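Local atomic coordinates of citrate lyase, subunit 1 (Methanosaeta concilii, PDB entry 6HXI), a protein that probably works as one subunit of ATP citrate lyase, which makes acetyl-CoA and oxaloacetate from citrate and coenzyme A at the expense of ATP. Residues C[269-273]-C[328-332]; C[261-267]-C[300-306]; C[18-23]-C[185-189]; C[163-167]-C[179-184]. All coordinates share one frame; numbering follows the deposited sequence.

Interaction 1. Residues C[269-273]-C[328-332]; sequences PEGRV and SKNPN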
loop_
_atom_site.group_PDB
_atom_site.type_symbol
_atom_site.label_atom_id
_atom_site.label_comp_id
_atom_site.label_asym_id
_atom_site.label_seq_id
_atom_site.Cartn_x
_atom_site.Cartn_y
_atom_site.Cartn_z
ATOM N N PRO C 269 49.297 -46.373 4.656
ATOM C CA PRO C 269 49.633 -44.966 4.318
ATOM C C PRO C 269 50.716 -44.808 3.234
ATOM O O PRO C 269 50.647 -43.863 2.439
ATOM C CB PRO C 269 50.106 -44.366 5.654
ATOM C CG PRO C 269 49.648 -45.305 6.702
ATOM C CD PRO C 269 49.530 -46.661 6.087
ATOM N N GLU C 270 51.694 -45.748 3.187
ATOM C CA GLU C 270 52.792 -45.740 2.215
ATOM C C GLU C 270 52.455 -46.428 0.867
ATOM O O GLU C 270 53.354 -46.648 0.047
ATOM C CB GLU C 270 54.089 -46.329 2.829
ATOM C CG GLU C 270 54.530 -45.704 4.148
ATOM C CD GLU C 270 54.541 -44.190 4.193
ATOM O OE1 GLU C 270 55.233 -43.570 3.352
ATOM O OE2 GLU C 270 53.850 -43.624 5.073
ATOM N N GLY C 271 51.177 -46.731 0.639
ATOM C CA GLY C 271 50.712 -47.349 -0.600
ATOM C C GLY C 271 50.643 -46.360 -1.749
ATOM O O GLY C 271 50.293 -45.192 -1.538
ATOM N N ARG C 272 50.984 -46.808 -2.969
ATOM C CA ARG C 272 50.968 -45.944 -4.151
ATOM C C ARG C 272 49.624 -45.995 -4.929
ATOM O O ARG C 272 49.436 -45.181 -5.836
ATOM C CB ARG C 272 52.191 -46.179 -5.074
ATOM C CG ARG C 272 52.321 -47.573 -5.709
ATOM C CD ARG C 272 53.533 -47.692 -6.638
ATOM N NE ARG C 272 53.490 -46.720 -7.735
ATOM C CZ ARG C 272 52.877 -46.918 -8.899
ATOM N NH1 ARG C 272 52.271 -48.072 -9.150
ATOM N NH2 ARG C 272 52.866 -45.965 -9.820
ATOM N N VAL C 273 48.682 -46.903 -4.557
ATOM C CA VAL C 273 47.369 -46.961 -5.227
ATOM C C VAL C 273 46.253 -46.380 -4.335
ATOM O O VAL C 273 45.883 -46.966 -3.304
ATOM C CB VAL C 273 46.963 -48.341 -5.815
ATOM C CG1 VAL C 273 45.699 -48.220 -6.682
ATOM C CG2 VAL C 273 48.100 -48.972 -6.597
ATOM N N SER C 328 54.035 -38.394 1.852
ATOM C CA SER C 328 55.255 -39.087 1.444
ATOM C C SER C 328 55.474 -39.012 -0.070
ATOM O O SER C 328 54.515 -39.084 -0.841
ATOM C CB SER C 328 55.189 -40.546 1.879
ATOM O OG SER C 328 56.418 -41.229 1.680
ATOM N N LYS C 329 56.741 -38.875 -0.490
ATOM C CA LYS C 329 57.129 -38.833 -1.898
ATOM C C LYS C 329 57.635 -40.223 -2.287
ATOM O O LYS C 329 58.596 -40.728 -1.692
ATOM C CB LYS C 329 58.176 -37.734 -2.153
ATOM C CG LYS C 329 58.430 -37.448 -3.632
ATOM C CD LYS C 329 59.232 -36.167 -3.824
ATOM C CE LYS C 329 59.738 -36.019 -5.237
ATOM N NZ LYS C 329 60.122 -34.615 -5.533
ATOM N N ASN C 330 56.953 -40.849 -3.258
ATOM C CA ASN C 330 57.248 -42.210 -3.688
ATOM C C ASN C 330 57.751 -42.323 -5.137
ATOM O O ASN C 330 57.068 -41.825 -6.040
ATOM C CB ASN C 330 55.990 -43.071 -3.499
ATOM C CG ASN C 330 56.218 -44.560 -3.436
ATOM O OD1 ASN C 330 55.858 -45.308 -4.353
ATOM N ND2 ASN C 330 56.728 -45.036 -2.308
ATOM N N PRO C 331 58.901 -43.022 -5.393
ATOM C CA PRO C 331 59.317 -43.263 -6.793
ATOM C C PRO C 331 58.287 -44.189 -7.461
ATOM O O PRO C 331 57.577 -44.914 -6.753
ATOM C CB PRO C 331 60.693 -43.915 -6.659
ATOM C CG PRO C 331 60.709 -44.517 -5.314
ATOM C CD PRO C 331 59.800 -43.705 -4.438
ATOM N N ASN C 332 58.171 -44.127 -8.812
ATOM C CA ASN C 332 57.153 -44.771 -9.682
ATOM C C ASN C 332 55.879 -43.894 -9.626
ATOM O O ASN C 332 54.917 -44.142 -10.358
ATOM C CB ASN C 332 56.781 -46.243 -9.301
ATOM C CG ASN C 332 57.869 -47.217 -8.890
ATOM O OD1 ASN C 332 57.587 -48.209 -8.202
ATOM N ND2 ASN C 332 59.116 -46.992 -9.303
#
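Glu270 faces Ser328 with their CA atoms 7.1 Å apart, and Arg272 faces Asn330 at a similar spacing, so two irregular loops run beside each other and meet through side chains and one backbone carbonyl. At one end Ser328 OG donates to Glu270 OE1 over 3.1 Å, reaching the oxygen nearly along its C-O axis. The glutamate chain folds at chi2 (-47°), which turns its carboxylate across to the short serine. At the other end Arg272 spans the gap. Its CG sits between the backbone N and the carbonyl carbon (chi1 63°) and the chain bends at chi3, delivering NH2 to Asn332 O at 2.8 Å. This bond is not straight: the donor stands above the carbonyl plane and the N-H...O angle is 136°. Arg272 NE also lies 3.7 Å from Asn332 CB and bonds to the carbonyl of Gly333, so a guanidinium, with donors on several nitrogens, suits two successive carbonyls. Asn330 fills the middle, against the aliphatic start of the arginine. Backbone bonding of Arg272 with Val335 places the contact where the parallel strands 273-275 and 334-338 begin. This is a surface contact held by polar bonds, in which one arginine ties the approaches to two neighbouring strands.

Interaction 2. Residues C[261-267]-C[300-306]; sequences SLKLTIL and ANYGEYS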
loop_
_atom_site.group_PDB
_atom_site.type_symbol
_atom_site.label_atom_id
_atom_site.label_comp_id
_atom_site.label_asym_id
_atom_site.label_seq_id
_atom_site.Cartn_x
_atom_site.Cartn_y
_atom_site.Cartn_z
ATOM N N SER C 261 26.532 -41.415 1.755
ATOM C CA SER C 261 27.593 -42.235 2.339
ATOM C C SER C 261 28.969 -41.702 1.962
ATOM O O SER C 261 29.202 -41.381 0.801
ATOM C CB SER C 261 27.447 -43.689 1.898
ATOM O OG SER C 261 28.395 -44.516 2.554
ATOM N N LEU C 262 29.845 -41.543 2.961
ATOM C CA LEU C 262 31.229 -41.100 2.832
ATOM C C LEU C 262 31.981 -42.004 3.813
ATOM O O LEU C 262 31.820 -41.866 5.035
ATOM C CB LEU C 262 31.418 -39.609 3.243
ATOM C CG LEU C 262 30.773 -38.441 2.415
ATOM C CD1 LEU C 262 31.054 -38.537 0.922
ATOM C CD2 LEU C 262 29.311 -38.225 2.750
ATOM N N LYS C 263 32.727 -42.987 3.280
ATOM C CA LYS C 263 33.452 -43.968 4.078
ATOM C C LYS C 263 34.909 -44.016 3.653
ATOM O O LYS C 263 35.196 -44.021 2.466
ATOM C CB LYS C 263 32.791 -45.364 3.973
ATOM C CG LYS C 263 31.315 -45.416 4.433
ATOM C CD LYS C 263 30.687 -46.820 4.436
ATOM C CE LYS C 263 30.811 -47.524 5.781
ATOM N NZ LYS C 263 30.519 -48.988 5.704
ATOM N N LEU C 264 35.832 -44.020 4.616
ATOM C CA LEU C 264 37.268 -44.114 4.361
ATOM C C LEU C 264 37.959 -44.993 5.406
ATOM O O LEU C 264 37.789 -44.789 6.608
ATOM C CB LEU C 264 37.934 -42.720 4.278
ATOM C CG LEU C 264 39.478 -42.670 4.233
ATOM C CD1 LEU C 264 40.036 -43.271 2.932
ATOM C CD2 LEU C 264 39.989 -41.266 4.435
ATOM N N THR C 265 38.734 -45.971 4.929
ATOM C CA THR C 265 39.537 -46.895 5.734
ATOM C C THR C 265 40.944 -46.904 5.138
ATOM O O THR C 265 41.126 -47.333 3.994
ATOM C CB THR C 265 38.908 -48.322 5.747
ATOM O OG1 THR C 265 37.541 -48.259 6.167
ATOM C CG2 THR C 265 39.688 -49.313 6.622
ATOM N N ILE C 266 41.935 -46.444 5.904
ATOM C CA ILE C 266 43.324 -46.477 5.442
ATOM C C ILE C 266 43.855 -47.884 5.693
ATOM O O ILE C 266 43.752 -48.403 6.815
ATOM C CB ILE C 266 44.221 -45.371 6.072
ATOM C CG1 ILE C 266 43.550 -43.987 5.970
ATOM C CG2 ILE C 266 45.622 -45.365 5.420
ATOM C CD1 ILE C 266 44.056 -42.969 6.990
ATOM N N LEU C 267 44.382 -48.513 4.633
ATOM C CA LEU C 267 44.935 -49.865 4.688
ATOM C C LEU C 267 46.456 -49.797 4.816
ATOM O O LEU C 267 47.048 -50.580 5.564
ATOM C CB LEU C 267 44.562 -50.672 3.428
ATOM C CG LEU C 267 43.088 -50.760 3.015
ATOM C CD1 LEU C 267 42.941 -51.368 1.628
ATOM C CD2 LEU C 267 42.278 -51.571 3.997
ATOM N N ALA C 300 46.482 -48.517 -0.879
ATOM C CA ALA C 300 46.608 -47.568 0.215
ATOM C C ALA C 300 45.352 -47.360 1.062
ATOM O O ALA C 300 45.461 -46.947 2.228
ATOM C CB ALA C 300 47.093 -46.247 -0.321
ATOM N N ASN C 301 44.164 -47.616 0.480
ATOM C CA ASN C 301 42.905 -47.419 1.195
ATOM C C ASN C 301 41.724 -48.136 0.549
ATOM O O ASN C 301 41.802 -48.551 -0.614
ATOM C CB ASN C 301 42.567 -45.915 1.250
ATOM C CG ASN C 301 42.073 -45.367 -0.075
ATOM O OD1 ASN C 301 42.778 -45.365 -1.086
ATOM N ND2 ASN C 301 40.836 -44.933 -0.112
ATOM N N TYR C 302 40.616 -48.235 1.306
ATOM C CA TYR C 302 39.313 -48.694 0.845
ATOM C C TYR C 302 38.379 -47.556 1.207
ATOM O O TYR C 302 38.177 -47.263 2.384
ATOM C CB TYR C 302 38.814 -50.036 1.449
ATOM C CG TYR C 302 37.359 -50.255 1.098
ATOM C CD1 TYR C 302 36.989 -50.681 -0.175
ATOM C CD2 TYR C 302 36.346 -49.855 1.968
ATOM C CE1 TYR C 302 35.652 -50.717 -0.568
ATOM C CE2 TYR C 302 35.005 -49.871 1.578
ATOM C CZ TYR C 302 34.661 -50.339 0.321
ATOM O OH TYR C 302 33.337 -50.401 -0.051
ATOM N N GLY C 303 37.855 -46.911 0.186
ATOM C CA GLY C 303 36.940 -45.786 0.321
ATOM C C GLY C 303 35.696 -45.969 -0.525
ATOM O O GLY C 303 35.667 -46.795 -1.455
ATOM N N GLU C 304 34.676 -45.157 -0.226
ATOM C CA GLU C 304 33.362 -45.213 -0.853
ATOM C C GLU C 304 32.584 -43.928 -0.540
ATOM O O GLU C 304 32.590 -43.452 0.593
ATOM C CB GLU C 304 32.619 -46.427 -0.246
ATOM C CG GLU C 304 31.317 -46.810 -0.891
ATOM C CD GLU C 304 30.091 -46.246 -0.204
ATOM O OE1 GLU C 304 29.715 -46.740 0.884
ATOM O OE2 GLU C 304 29.502 -45.297 -0.763
ATOM N N TYR C 305 31.926 -43.383 -1.551
ATOM C CA TYR C 305 30.999 -42.252 -1.471
ATOM C C TYR C 305 29.823 -42.594 -2.389
ATOM O O TYR C 305 30.026 -43.125 -3.478
ATOM C CB TYR C 305 31.651 -40.897 -1.817
ATOM C CG TYR C 305 31.888 -40.666 -3.291
ATOM C CD1 TYR C 305 33.040 -41.138 -3.915
ATOM C CD2 TYR C 305 30.968 -39.963 -4.062
ATOM C CE1 TYR C 305 33.261 -40.927 -5.273
ATOM C CE2 TYR C 305 31.168 -39.763 -5.426
ATOM C CZ TYR C 305 32.321 -40.238 -6.025
ATOM O OH TYR C 305 32.512 -40.048 -7.366
ATOM N N SER C 306 28.601 -42.378 -1.925
ATOM C CA SER C 306 27.385 -42.659 -2.689
ATOM C C SER C 306 26.230 -41.923 -2.036
ATOM O O SER C 306 26.457 -41.103 -1.162
ATOM C CB SER C 306 27.111 -44.161 -2.722
ATOM O OG SER C 306 26.996 -44.634 -1.391
#
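Ser261 pairs with Ser306, Lys263 with Glu304 and Thr265 with Tyr302 as hydrogen-bonded pairs of an antiparallel two-stranded ladder, and Leu267 N extends it to Ala300 O. The shortest rung is Lys263 N to Glu304 O, 2.7 Å. Between rungs, Tyr305 CA lies 3.0 Å from Ser261 O, a CA-H...O contact. On one face Glu304 bends at chi2 (-96°) to lay its carboxylate beside two serines: Ser261 OG donates to Glu304 OE1 over 3.1 Å and Ser306 OG to Glu304 OE2 over 2.7 Å, both on the syn side and about 30° out of plane. Small hydroxyl residues fit here, each reaching a different oxygen. Lys263 passes Glu304 with CD 3.7 Å from OE1, but NZ goes on to Gly274 of the succinyl-CoA ligase alpha-type chain. Tyr302 OH bonds to Ser283 and to that same Gly274. On the other face Leu262 CD1 packs on Tyr305 CB at 3.7 Å, and Leu264 CD1 meets Asn301 ND2, while Asn301 OD1 accepts from Thr275 N. These leucines and Ile266 rest on helices 246-256 and 311-325, and Leu262 N bonds to Asp255, a sodium ligand. The ladder thus has a largely apolar face turned to its own domain and a more polar face toward the partner chain, where two bonds hold the Glu304 carboxylate beside Ser306, whose side chain is about 3 Å from bound citrate.

Interaction 3. Residues C[18-23]-C[185-189]; sequences YLPEYL and ALWRF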
loop_
_atom_site.group_PDB
_atom_site.type_symbol
_atom_site.label_atom_id
_atom_site.label_comp_id
_atom_site.label_asym_id
_atom_site.label_seq_id
_atom_site.Cartn_x
_atom_site.Cartn_y
_atom_site.Cartn_z
ATOM N N TYR C 18 21.648 -51.165 32.607
ATOM C CA TYR C 18 20.312 -51.391 32.052
ATOM C C TYR C 18 19.691 -52.796 32.305
ATOM O O TYR C 18 18.460 -52.891 32.291
ATOM C CB TYR C 18 20.296 -51.000 30.555
ATOM C CG TYR C 18 20.674 -49.545 30.395
ATOM C CD1 TYR C 18 19.811 -48.532 30.811
ATOM C CD2 TYR C 18 21.952 -49.179 29.984
ATOM C CE1 TYR C 18 20.188 -47.192 30.761
ATOM C CE2 TYR C 18 22.344 -47.841 29.944
ATOM C CZ TYR C 18 21.456 -46.849 30.331
ATOM O OH TYR C 18 21.815 -45.518 30.297
ATOM N N LEU C 19 20.478 -53.834 32.639
ATOM C CA LEU C 19 19.858 -55.135 32.938
ATOM C C LEU C 19 18.967 -55.126 34.228
ATOM O O LEU C 19 17.905 -55.757 34.180
ATOM C CB LEU C 19 20.842 -56.302 32.957
ATOM C CG LEU C 19 20.190 -57.698 32.843
ATOM C CD1 LEU C 19 19.822 -58.030 31.390
ATOM C CD2 LEU C 19 21.098 -58.770 33.419
ATOM N N PRO C 20 19.290 -54.380 35.328
ATOM C CA PRO C 20 18.384 -54.360 36.500
ATOM C C PRO C 20 16.990 -53.736 36.273
ATOM O O PRO C 20 16.221 -53.639 37.227
ATOM C CB PRO C 20 19.180 -53.577 37.554
ATOM C CG PRO C 20 20.577 -53.582 37.088
ATOM C CD PRO C 20 20.505 -53.589 35.606
ATOM N N GLU C 21 16.665 -53.338 35.025
ATOM C CA GLU C 21 15.387 -52.749 34.601
ATOM C C GLU C 21 14.424 -53.820 34.077
ATOM O O GLU C 21 13.219 -53.588 34.012
ATOM C CB GLU C 21 15.618 -51.691 33.504
ATOM C CG GLU C 21 16.105 -50.353 34.040
ATOM C CD GLU C 21 16.403 -49.280 33.010
ATOM O OE1 GLU C 21 15.717 -49.231 31.962
ATOM O OE2 GLU C 21 17.303 -48.452 33.278
ATOM N N TYR C 22 14.968 -54.984 33.697
ATOM C CA TYR C 22 14.259 -56.154 33.168
ATOM C C TYR C 22 14.257 -57.295 34.206
ATOM O O TYR C 22 13.300 -58.069 34.299
ATOM C CB TYR C 22 14.948 -56.631 31.862
ATOM C CG TYR C 22 15.120 -55.549 30.813
ATOM C CD1 TYR C 22 14.020 -55.002 30.160
ATOM C CD2 TYR C 22 16.380 -55.062 30.486
ATOM C CE1 TYR C 22 14.172 -54.009 29.190
ATOM C CE2 TYR C 22 16.546 -54.075 29.511
ATOM C CZ TYR C 22 15.439 -53.548 28.867
ATOM O OH TYR C 22 15.586 -52.559 27.918
ATOM N N LEU C 23 15.345 -57.373 34.981
ATOM C CA LEU C 23 15.628 -58.367 36.012
ATOM C C LEU C 23 15.806 -57.653 37.368
ATOM O O LEU C 23 15.717 -56.423 37.430
ATOM C CB LEU C 23 16.956 -59.034 35.584
ATOM C CG LEU C 23 17.331 -60.399 36.133
ATOM C CD1 LEU C 23 16.272 -61.450 35.802
ATOM C CD2 LEU C 23 18.684 -60.828 35.591
ATOM N N ALA C 185 15.659 -61.565 30.302
ATOM C CA ALA C 185 16.070 -60.182 30.554
ATOM C C ALA C 185 17.186 -59.779 29.586
ATOM O O ALA C 185 17.170 -58.663 29.060
ATOM C CB ALA C 185 16.554 -60.042 31.988
ATOM N N LEU C 186 18.137 -60.705 29.336
ATOM C CA LEU C 186 19.269 -60.497 28.431
ATOM C C LEU C 186 18.799 -60.258 27.005
ATOM O O LEU C 186 19.368 -59.401 26.332
ATOM C CB LEU C 186 20.271 -61.654 28.493
ATOM C CG LEU C 186 21.659 -61.365 27.909
ATOM C CD1 LEU C 186 22.487 -60.535 28.865
ATOM C CD2 LEU C 186 22.383 -62.655 27.585
ATOM N N TRP C 187 17.737 -60.980 26.566
ATOM C CA TRP C 187 17.121 -60.781 25.247
ATOM C C TRP C 187 16.500 -59.379 25.155
ATOM O O TRP C 187 16.645 -58.718 24.131
ATOM C CB TRP C 187 16.057 -61.844 24.927
ATOM C CG TRP C 187 15.438 -61.604 23.581
ATOM C CD1 TRP C 187 15.993 -61.871 22.364
ATOM C CD2 TRP C 187 14.223 -60.895 23.321
ATOM N NE1 TRP C 187 15.173 -61.418 21.358
ATOM C CE2 TRP C 187 14.091 -60.790 21.917
ATOM C CE3 TRP C 187 13.246 -60.303 24.141
ATOM C CZ2 TRP C 187 12.986 -60.178 21.313
ATOM C CZ3 TRP C 187 12.145 -59.709 23.546
ATOM C CH2 TRP C 187 12.024 -59.644 22.146
ATOM N N ARG C 188 15.805 -58.939 26.221
ATOM C CA ARG C 188 15.159 -57.626 26.281
ATOM C C ARG C 188 16.233 -56.546 26.216
ATOM O O ARG C 188 16.092 -55.578 25.474
ATOM C CB ARG C 188 14.307 -57.506 27.558
ATOM C CG ARG C 188 13.145 -58.487 27.617
ATOM C CD ARG C 188 12.139 -58.055 28.672
ATOM N NE ARG C 188 11.295 -59.161 29.132
ATOM C CZ ARG C 188 10.168 -59.557 28.541
ATOM N NH1 ARG C 188 9.749 -58.969 27.424
ATOM N NH2 ARG C 188 9.470 -60.566 29.043
ATOM N N PHE C 189 17.338 -56.769 26.929
ATOM C CA PHE C 189 18.508 -55.912 26.937
ATOM C C PHE C 189 19.134 -55.857 25.530
ATOM O O PHE C 189 19.456 -54.782 25.051
ATOM C CB PHE C 189 19.503 -56.425 27.995
ATOM C CG PHE C 189 20.876 -55.796 28.001
ATOM C CD1 PHE C 189 21.068 -54.516 28.507
ATOM C CD2 PHE C 189 21.985 -56.503 27.538
ATOM C CE1 PHE C 189 22.337 -53.934 28.517
ATOM C CE2 PHE C 189 23.255 -55.920 27.547
ATOM C CZ PHE C 189 23.424 -54.635 28.038
HETATM O O HOH W 1 12.669 -59.439 32.014
#
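Tyr22 and Leu19 belong to the 3-10 turn and loop that follow helix 8-18, and they settle on one side of helix 173-192. The Tyr22 ring lies over the helix, with Arg188 CB above one face, 3.9 Å from the ring centroid and 20° off its normal, a CH-pi contact. Tyr22 CG is anti to the carbonyl carbon (chi1 -53°), a turn that carries the ring along the helix until CE2 comes 3.7 Å from Phe189 CA. Its OH is hydrogen-bonded to Arg230 NH2. Ala185, small enough to admit the loop closely, takes Tyr22 CB and Leu23 CB against its methyl, each at 3.8 Å from Ala185 CB. Within the ATP-grasp family region this joins the N-terminal helix and its turn to the helix that backs the six-stranded sheet, Leu186 reaching strand 118-125. Leu19 CD1 fills the groove beside Ala185 and Phe189, 3.8 Å from Phe189 CB. Putting an alanine in place of Tyr22 would probably open a gap over Arg188 CB and leave Arg230 without its bond to the phenol oxygen. A water donates to Tyr22 O over 2.7 Å and accepts from Arg188 NE, lying in the guanidinium plane at its edge, while Arg188 NH1 makes a salt bridge with Asp160.

Interaction 4. Residues C[163-167]-C[179-184]; sequences DVGSK and VEEFIT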
loop_
_atom_site.group_PDB
_atom_site.type_symbol
_atom_site.label_atom_id
_atom_site.label_comp_id
_atom_site.label_asym_id
_atom_site.label_seq_id
_atom_site.Cartn_x
_atom_site.Cartn_y
_atom_site.Cartn_z
ATOM N N ASP C 163 7.929 -70.187 26.169
ATOM C CA ASP C 163 8.163 -70.765 27.486
ATOM C C ASP C 163 9.646 -71.143 27.482
ATOM O O ASP C 163 10.013 -72.226 27.010
ATOM C CB ASP C 163 7.268 -71.991 27.733
ATOM C CG ASP C 163 7.658 -72.803 28.962
ATOM O OD1 ASP C 163 7.560 -72.266 30.086
ATOM O OD2 ASP C 163 8.101 -73.963 28.792
ATOM N N VAL C 164 10.503 -70.203 27.940
ATOM C CA VAL C 164 11.966 -70.350 28.011
ATOM C C VAL C 164 12.337 -71.478 28.982
ATOM O O VAL C 164 13.329 -72.169 28.755
ATOM C CB VAL C 164 12.702 -69.006 28.313
ATOM C CG1 VAL C 164 14.209 -69.201 28.402
ATOM C CG2 VAL C 164 12.377 -67.942 27.263
ATOM N N GLY C 165 11.484 -71.694 29.993
ATOM C CA GLY C 165 11.588 -72.753 30.993
ATOM C C GLY C 165 12.131 -74.054 30.446
ATOM O O GLY C 165 13.085 -74.589 31.007
ATOM N N SER C 166 11.571 -74.527 29.303
ATOM C CA SER C 166 12.023 -75.723 28.581
ATOM C C SER C 166 13.448 -75.478 27.998
ATOM O O SER C 166 13.651 -75.079 26.846
ATOM C CB SER C 166 11.013 -76.126 27.518
ATOM O OG SER C 166 9.734 -76.270 28.108
ATOM N N LYS C 167 14.415 -75.686 28.897
ATOM C CA LYS C 167 15.859 -75.559 28.817
ATOM C C LYS C 167 16.435 -76.854 29.464
ATOM O O LYS C 167 15.693 -77.840 29.606
ATOM C CB LYS C 167 16.248 -74.330 29.642
ATOM C CG LYS C 167 17.555 -73.662 29.234
ATOM C CD LYS C 167 17.564 -72.163 29.529
ATOM C CE LYS C 167 17.532 -71.821 31.003
ATOM N NZ LYS C 167 16.143 -71.725 31.523
ATOM N N VAL C 179 17.994 -68.771 35.609
ATOM C CA VAL C 179 18.629 -68.692 34.288
ATOM C C VAL C 179 17.574 -68.297 33.239
ATOM O O VAL C 179 17.870 -67.492 32.363
ATOM C CB VAL C 179 19.435 -69.969 33.893
ATOM C CG1 VAL C 179 20.154 -69.764 32.567
ATOM C CG2 VAL C 179 20.454 -70.334 34.966
ATOM N N GLU C 180 16.345 -68.874 33.336
ATOM C CA GLU C 180 15.191 -68.591 32.467
ATOM C C GLU C 180 14.912 -67.081 32.510
ATOM O O GLU C 180 14.832 -66.456 31.459
ATOM C CB GLU C 180 13.962 -69.392 32.958
ATOM C CG GLU C 180 12.624 -68.998 32.350
ATOM C CD GLU C 180 11.410 -69.685 32.953
ATOM O OE1 GLU C 180 11.375 -69.874 34.191
ATOM O OE2 GLU C 180 10.473 -70.010 32.187
ATOM N N GLU C 181 14.853 -66.501 33.731
ATOM C CA GLU C 181 14.622 -65.087 33.988
ATOM C C GLU C 181 15.793 -64.225 33.501
ATOM O O GLU C 181 15.558 -63.142 32.940
ATOM C CB GLU C 181 14.328 -64.845 35.479
ATOM C CG GLU C 181 12.852 -64.993 35.830
ATOM C CD GLU C 181 12.504 -65.697 37.135
ATOM O OE1 GLU C 181 12.969 -65.248 38.210
ATOM O OE2 GLU C 181 11.715 -66.671 37.085
ATOM N N PHE C 182 17.045 -64.710 33.703
ATOM C CA PHE C 182 18.244 -63.988 33.292
ATOM C C PHE C 182 18.389 -63.876 31.777
ATOM O O PHE C 182 18.716 -62.783 31.275
ATOM C CB PHE C 182 19.517 -64.574 33.943
ATOM C CG PHE C 182 20.811 -64.075 33.341
ATOM C CD1 PHE C 182 21.221 -62.761 33.524
ATOM C CD2 PHE C 182 21.577 -64.896 32.520
ATOM C CE1 PHE C 182 22.387 -62.286 32.927
ATOM C CE2 PHE C 182 22.742 -64.418 31.916
ATOM C CZ PHE C 182 23.142 -63.118 32.132
ATOM N N ILE C 183 18.158 -64.985 31.047
ATOM C CA ILE C 183 18.311 -64.991 29.579
ATOM C C ILE C 183 17.122 -64.275 28.902
ATOM O O ILE C 183 17.296 -63.710 27.815
ATOM C CB ILE C 183 18.636 -66.390 28.982
ATOM C CG1 ILE C 183 17.412 -67.339 28.959
ATOM C CG2 ILE C 183 19.846 -67.032 29.717
ATOM C CD1 ILE C 183 17.668 -68.656 28.164
ATOM N N THR C 184 15.941 -64.235 29.591
ATOM C CA THR C 184 14.742 -63.520 29.123
ATOM C C THR C 184 15.025 -62.013 29.193
ATOM O O THR C 184 14.693 -61.289 28.255
ATOM C CB THR C 184 13.481 -63.972 29.909
ATOM O OG1 THR C 184 13.189 -65.324 29.550
ATOM C CG2 THR C 184 12.246 -63.117 29.620
#
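Val164 and Lys167, on a loop with an inverse gamma turn centred at Ser166, pack against helix 173-192 in the ATP-grasp family region. Val164 CG1 comes 3.5 Å from Ile183 CD1, the two branched chains crossing at a slant, and Val164 CG2 rests on Thr184 OG1. Thr184 OG1 donates to Glu180 O over 2.8 Å, so the oxygen facing Val164 already has a bond for its proton; Thr184 N reaches the same carbonyl from the opposite face. Lys167 contributes its methylenes: bent at chi3 and chi4, it lays CE 3.7 Å from Val179 CG1 and passes CD by Ile183 CD1, and it shares Phe133 of strand 128-134 with Val179. Glu180 stretches out from the helix, CG anti to the backbone N (chi1 168°), until OE2 stands 2.9 Å from Gly165 N. Glycine suits this place, since a CB would press on that oxygen. A leucine instead of Glu180 would probably leave Gly165 N without the carboxylate oxygen beside it. Asp163 OD1 lies 4.2 Å from Glu180 OE2, and two carboxylates so close may raise each other's pKa slightly. The contact therefore combines apolar packing of Val164, Ile183 and the lysine methylenes with the two carboxylates of Asp163 and Glu180 at its outer side.

In the fold
The contacts fall into two groups on opposite sides of the chain's centre. Interactions 1 and 2, both in the citrate-binding part of the chain, have centres 18 Å apart and touch: Val273 O lies 2.9 Å from Ala300 N, probably a hydrogen bond, so the parallel sheet begins beside the end of the antiparallel ladder. Interaction 2 is the one next to the ligands, its far end at Ser306 close to citrate and about 5 Å (side chain) from coenzyme A. Interactions 3 and 4, centred 13 Å apart, share helix 173-192 in the ATP-grasp part; Leu23 CD1 packs 3.4 Å from Glu181 O. Interaction 3 remains about 37 Å from interaction 2, centre to centre.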